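Local coordinates for protein 3,4-dihydroxybenzoate decarboxylase (Enterobacter cloacae, PDB 5NY5) that probably decarboxylates 3,4-dihydroxybenzoate, and can carboxylate catechols in reverse, as a UbiD-family enzyme dependent on prenylated flavin and a metal ion, at residues Asp144-Ala156 / Asp166-Leu180. Residues are numbered along the deposited sequence; the frame is centred on the assembly and turned at random.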
loop_
_atom_site.group_PDB
_atom_site.type_symbol
_atom_site.label_atom_id
_atom_site.label_comp_id
_atom_site.label_asym_id
_atom_site.label_seq_id
_atom_site.Cartn_x
_atom_site.Cartn_y
_atom_site.Cartn_z
ATOM N N ASP A 144 18.102 37.769 -12.489
ATOM C CA ASP A 144 19.336 37.014 -12.636
ATOM C C ASP A 144 20.454 37.647 -11.813
ATOM O O ASP A 144 20.415 38.830 -11.465
ATOM C CB ASP A 144 19.748 36.939 -14.107
ATOM C CG ASP A 144 18.893 35.975 -14.904
ATOM O OD1 ASP A 144 17.851 35.523 -14.382
ATOM O OD2 ASP A 144 19.262 35.671 -16.058
ATOM N N ALA A 145 21.468 36.838 -11.504
ATOM C CA ALA A 145 22.602 37.331 -10.735
ATOM C C ALA A 145 23.407 38.373 -11.497
ATOM O O ALA A 145 24.121 39.164 -10.875
ATOM C CB ALA A 145 23.511 36.171 -10.334
ATOM N N GLY A 146 23.301 38.389 -12.821
ATOM C CA GLY A 146 24.045 39.305 -13.650
ATOM C C GLY A 146 24.070 38.801 -15.074
ATOM O O GLY A 146 23.482 37.762 -15.392
ATOM N N PRO A 147 24.731 39.532 -15.966
ATOM C CA PRO A 147 24.870 39.054 -17.347
ATOM C C PRO A 147 25.573 37.706 -17.387
ATOM O O PRO A 147 26.506 37.448 -16.627
ATOM C CB PRO A 147 25.696 40.153 -18.026
ATOM C CG PRO A 147 26.262 40.980 -16.914
ATOM C CD PRO A 147 25.300 40.875 -15.782
ATOM N N PHE A 148 25.105 36.841 -18.282
ATOM C CA PHE A 148 25.529 35.449 -18.329
ATOM C C PHE A 148 25.962 35.060 -19.733
ATOM O O PHE A 148 25.328 35.448 -20.718
ATOM C CB PHE A 148 24.396 34.509 -17.884
ATOM C CG PHE A 148 24.496 34.053 -16.457
ATOM C CD1 PHE A 148 25.334 33.010 -16.109
ATOM C CD2 PHE A 148 23.731 34.649 -15.469
ATOM C CE1 PHE A 148 25.422 32.581 -14.799
ATOM C CE2 PHE A 148 23.813 34.226 -14.157
ATOM C CZ PHE A 148 24.661 33.190 -13.821
ATOM N N PHE A 149 27.045 34.294 -19.814
ATOM C CA PHE A 149 27.358 33.485 -20.984
ATOM C C PHE A 149 26.968 32.051 -20.660
ATOM O O PHE A 149 27.386 31.514 -19.629
ATOM C CB PHE A 149 28.843 33.558 -21.348
ATOM C CG PHE A 149 29.340 34.946 -21.629
ATOM C CD1 PHE A 149 29.094 35.550 -22.850
ATOM C CD2 PHE A 149 30.072 35.640 -20.682
ATOM C CE1 PHE A 149 29.555 36.824 -23.112
ATOM C CE2 PHE A 149 30.535 36.913 -20.939
ATOM C CZ PHE A 149 30.278 37.505 -22.155
ATOM N N CYS A 150 26.167 31.433 -21.524
ATOM C CA CYS A 150 25.596 30.132 -21.217
ATOM C C CYS A 150 26.119 28.998 -22.084
ATOM O O CYS A 150 25.800 27.838 -21.806
ATOM C CB CYS A 150 24.067 30.190 -21.333
ATOM S SG CYS A 150 23.301 31.344 -20.182
ATOM N N LEU A 151 26.906 29.289 -23.112
ATOM C CA LEU A 151 27.438 28.263 -24.003
ATOM C C LEU A 151 28.939 28.443 -24.181
ATOM O O LEU A 151 29.465 28.493 -25.295
ATOM C CB LEU A 151 26.710 28.283 -25.345
ATOM C CG LEU A 151 25.244 27.849 -25.288
ATOM C CD1 LEU A 151 24.573 28.008 -26.642
ATOM C CD2 LEU A 151 25.139 26.412 -24.802
ATOM N N GLY A 152 29.651 28.545 -23.063
ATOM C CA GLY A 152 31.094 28.633 -23.100
ATOM C C GLY A 152 31.756 27.272 -23.075
ATOM O O GLY A 152 31.733 26.582 -22.052
ATOM N N LEU A 153 32.334 26.866 -24.202
ATOM C CA LEU A 153 33.084 25.617 -24.276
ATOM C C LEU A 153 34.471 25.859 -23.694
ATOM O O LEU A 153 35.284 26.571 -24.290
ATOM C CB LEU A 153 33.168 25.123 -25.716
ATOM C CG LEU A 153 33.875 23.782 -25.909
ATOM C CD1 LEU A 153 32.973 22.636 -25.496
ATOM C CD2 LEU A 153 34.335 23.614 -27.340
ATOM N N VAL A 154 34.744 25.272 -22.533
ATOM C CA VAL A 154 35.965 25.542 -21.783
ATOM C C VAL A 154 36.978 24.441 -22.054
ATOM O O VAL A 154 36.668 23.251 -21.912
ATOM C CB VAL A 154 35.674 25.661 -20.278
ATOM C CG1 VAL A 154 36.963 25.896 -19.514
ATOM C CG2 VAL A 154 34.690 26.786 -20.019
ATOM N N LEU A 155 38.187 24.836 -22.444
ATOM C CA LEU A 155 39.313 23.927 -22.593
ATOM C C LEU A 155 40.272 24.124 -21.427
ATOM O O LEU A 155 40.518 25.256 -21.001
ATOM C CB LEU A 155 40.052 24.161 -23.915
ATOM C CG LEU A 155 39.236 24.213 -25.207
ATOM C CD1 LEU A 155 40.146 24.335 -26.417
ATOM C CD2 LEU A 155 38.359 22.996 -25.342
ATOM N N ALA A 156 40.812 23.022 -20.912
ATOM C CA ALA A 156 41.744 23.088 -19.796
ATOM C C ALA A 156 42.624 21.848 -19.808
ATOM O O ALA A 156 42.268 20.817 -20.384
ATOM C CB ALA A 156 41.011 23.221 -18.458
ATOM N N ASP A 166 40.642 18.353 -20.665
ATOM C CA ASP A 166 39.208 18.265 -20.428
ATOM C C ASP A 166 38.522 19.431 -21.121
ATOM O O ASP A 166 38.917 20.586 -20.929
ATOM C CB ASP A 166 38.888 18.279 -18.931
ATOM C CG ASP A 166 37.418 18.050 -18.648
ATOM O OD1 ASP A 166 36.812 17.190 -19.321
ATOM O OD2 ASP A 166 36.869 18.731 -17.756
ATOM N N VAL A 167 37.508 19.131 -21.927
ATOM C CA VAL A 167 36.693 20.147 -22.579
ATOM C C VAL A 167 35.251 19.947 -22.128
ATOM O O VAL A 167 34.756 18.813 -22.086
ATOM C CB VAL A 167 36.838 20.102 -24.115
ATOM C CG1 VAL A 167 38.130 19.390 -24.514
ATOM C CG2 VAL A 167 35.633 19.483 -24.801
ATOM N N THR A 168 34.599 21.041 -21.742
ATOM C CA THR A 168 33.282 20.978 -21.125
ATOM C C THR A 168 32.522 22.261 -21.425
ATOM O O THR A 168 33.074 23.225 -21.961
ATOM C CB THR A 168 33.379 20.770 -19.609
ATOM O OG1 THR A 168 34.488 21.517 -19.091
ATOM C CG2 THR A 168 33.554 19.300 -19.270
ATOM N N ILE A 169 31.243 22.265 -21.058
ATOM C CA ILE A 169 30.360 23.411 -21.248
ATOM C C ILE A 169 29.984 23.961 -19.880
ATOM O O ILE A 169 29.497 23.221 -19.017
ATOM C CB ILE A 169 29.106 23.033 -22.053
ATOM C CG1 ILE A 169 29.501 22.490 -23.427
ATOM C CG2 ILE A 169 28.186 24.236 -22.201
ATOM C CD1 ILE A 169 28.330 22.264 -24.360
ATOM N N HIS A 170 30.208 25.257 -19.685
ATOM C CA HIS A 170 29.912 25.934 -18.434
ATOM C C HIS A 170 29.128 27.204 -18.723
ATOM O O HIS A 170 29.014 27.646 -19.870
ATOM C CB HIS A 170 31.192 26.284 -17.663
ATOM C CG HIS A 170 32.117 25.126 -17.459
ATOM N ND1 HIS A 170 32.346 24.567 -16.221
ATOM C CD2 HIS A 170 32.875 24.425 -18.334
ATOM C CE1 HIS A 170 33.203 23.570 -16.343
ATOM N NE2 HIS A 170 33.541 23.464 -17.615
ATOM N N ARG A 171 28.587 27.794 -17.663
ATOM C CA ARG A 171 27.979 29.114 -17.724
ATOM C C ARG A 171 28.782 30.063 -16.847
ATOM O O ARG A 171 29.286 29.668 -15.792
ATOM C CB ARG A 171 26.511 29.086 -17.284
ATOM C CG ARG A 171 26.290 28.747 -15.822
ATOM C CD ARG A 171 24.808 28.669 -15.503
ATOM N NE ARG A 171 24.564 28.392 -14.091
ATOM C CZ ARG A 171 23.370 28.108 -13.583
ATOM N NH1 ARG A 171 22.308 28.059 -14.373
ATOM N NH2 ARG A 171 23.240 27.871 -12.286
ATOM N N LEU A 172 28.913 31.308 -17.294
ATOM C CA LEU A 172 29.753 32.291 -16.624
ATOM C C LEU A 172 28.977 33.583 -16.435
ATOM O O LEU A 172 28.325 34.062 -17.368
ATOM C CB LEU A 172 31.035 32.559 -17.419
ATOM C CG LEU A 172 32.014 31.391 -17.560
ATOM C CD1 LEU A 172 31.679 30.519 -18.762
ATOM C CD2 LEU A 172 33.440 31.901 -17.641
ATOM N N CYS A 173 29.058 34.146 -15.234
ATOM C CA CYS A 173 28.395 35.400 -14.907
ATOM C C CYS A 173 29.422 36.524 -14.885
ATOM O O CYS A 173 30.493 36.381 -14.288
ATOM C CB CYS A 173 27.684 35.300 -13.557
ATOM S SG CYS A 173 26.799 36.790 -13.058
ATOM N N VAL A 174 29.092 37.637 -15.536
ATOM C CA VAL A 174 30.000 38.776 -15.591
ATOM C C VAL A 174 29.991 39.481 -14.241
ATOM O O VAL A 174 28.934 39.889 -13.746
ATOM C CB VAL A 174 29.609 39.734 -16.722
ATOM C CG1 VAL A 174 30.497 40.963 -16.706
ATOM C CG2 VAL A 174 29.691 39.029 -18.063
ATOM N N GLN A 175 31.169 39.632 -13.643
ATOM C CA GLN A 175 31.310 40.246 -12.330
ATOM C C GLN A 175 31.992 41.604 -12.381
ATOM O O GLN A 175 31.477 42.577 -11.825
ATOM C CB GLN A 175 32.089 39.312 -11.394
ATOM C CG GLN A 175 31.470 37.932 -11.233
ATOM C CD GLN A 175 30.128 37.964 -10.525
ATOM O OE1 GLN A 175 29.767 38.957 -9.893
ATOM N NE2 GLN A 175 29.382 36.872 -10.627
ATOM N N GLU A 176 33.149 41.692 -13.036
ATOM C CA GLU A 176 33.877 42.949 -13.130
ATOM C C GLU A 176 34.275 43.227 -14.572
ATOM O O GLU A 176 33.885 42.487 -15.481
ATOM C CB GLU A 176 35.119 42.921 -12.237
ATOM C CG GLU A 176 34.848 42.561 -10.787
ATOM C CD GLU A 176 34.108 43.651 -10.040
ATOM O OE1 GLU A 176 34.053 44.793 -10.539
ATOM O OE2 GLU A 176 33.580 43.362 -8.946
ATOM N N ARG A 177 35.051 44.291 -14.792
ATOM C CA ARG A 177 35.565 44.566 -16.129
ATOM C C ARG A 177 36.513 43.479 -16.613
ATOM O O ARG A 177 36.688 43.320 -17.825
ATOM C CB ARG A 177 36.278 45.920 -16.157
ATOM C CG ARG A 177 37.258 46.124 -15.016
ATOM C CD ARG A 177 38.393 47.059 -15.401
ATOM N NE ARG A 177 39.471 46.354 -16.089
ATOM C CZ ARG A 177 40.667 46.876 -16.338
ATOM N NH1 ARG A 177 41.589 46.160 -16.966
ATOM N NH2 ARG A 177 40.942 48.114 -15.955
ATOM N N ASP A 178 37.126 42.727 -15.696
ATOM C CA ASP A 178 38.062 41.684 -16.093
ATOM C C ASP A 178 37.883 40.405 -15.285
ATOM O O ASP A 178 38.824 39.607 -15.192
ATOM C CB ASP A 178 39.506 42.179 -15.964
ATOM C CG ASP A 178 39.842 42.642 -14.560
ATOM O OD1 ASP A 178 38.913 42.807 -13.744
ATOM O OD2 ASP A 178 41.039 42.852 -14.275
ATOM N N GLU A 179 36.705 40.183 -14.703
ATOM C CA GLU A 179 36.461 39.029 -13.851
ATOM C C GLU A 179 35.131 38.378 -14.198
ATOM O O GLU A 179 34.146 39.064 -14.485
ATOM C CB GLU A 179 36.471 39.424 -12.369
ATOM C CG GLU A 179 37.794 39.994 -11.891
ATOM C CD GLU A 179 37.752 40.411 -10.437
ATOM O OE1 GLU A 179 36.737 40.123 -9.768
ATOM O OE2 GLU A 179 38.730 41.028 -9.964
ATOM N N LEU A 180 35.114 37.048 -14.162
ATOM C CA LEU A 180 33.910 36.258 -14.362
ATOM C C LEU A 180 33.816 35.206 -13.269
ATOM O O LEU A 180 34.832 34.707 -12.778
ATOM C CB LEU A 180 33.903 35.563 -15.728
ATOM C CG LEU A 180 34.006 36.411 -16.993
ATOM C CD1 LEU A 180 34.588 35.576 -18.116
ATOM C CD2 LEU A 180 32.642 36.941 -17.386
#
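With chi1 at -179°, Cys173 swings its sulfur anti to the backbone N, and its CB and SG both lie over one face of the Phe148 ring, CB 3.9 Å from the ring centroid: a CH-pi contact joined by a sulfur-aromatic one. His170, its CG anti to the carbonyl carbon (chi1 -52°), brings CD2 to 3.4 Å from CG2 of Val154, the two side chains crossing at about a right angle, while its NE2 shares a 2.6 Å hydrogen bond with Thr168 OG1. His170 ND1 is hydrogen-bonded to Phe183 O, so both ring nitrogens are engaged and the ring's rotation is fixed. On the face of Phe148 and Cys173, Leu155 CD2 rests 3.5 Å from Val167 CB, the pair side by side. Phe149 CE2 meets Val174 CG2 at 3.7 Å and has Leu180 CD2 at the ring edge. The strands form an antiparallel hairpin within the Rift-related domain. Phe149 N to Leu172 O and Leu172 N to Phe149 O are backbone hydrogen bonds of 2.8 Å each; a beta bulge then shifts the register by one, and Gly152 N reaches His170 O only weakly. Arg171, salt-bridged to Glu289, sits opposite Cys150 at the bulge; with His170 and Ile169 beyond, it belongs to the prenylated FMN site, and Asp166 joins Glu233 in the manganese site. The paired backbone and doubly held imidazole thus probably preorganise this cofactor-site wall in this apo chain, which holds neither ligand.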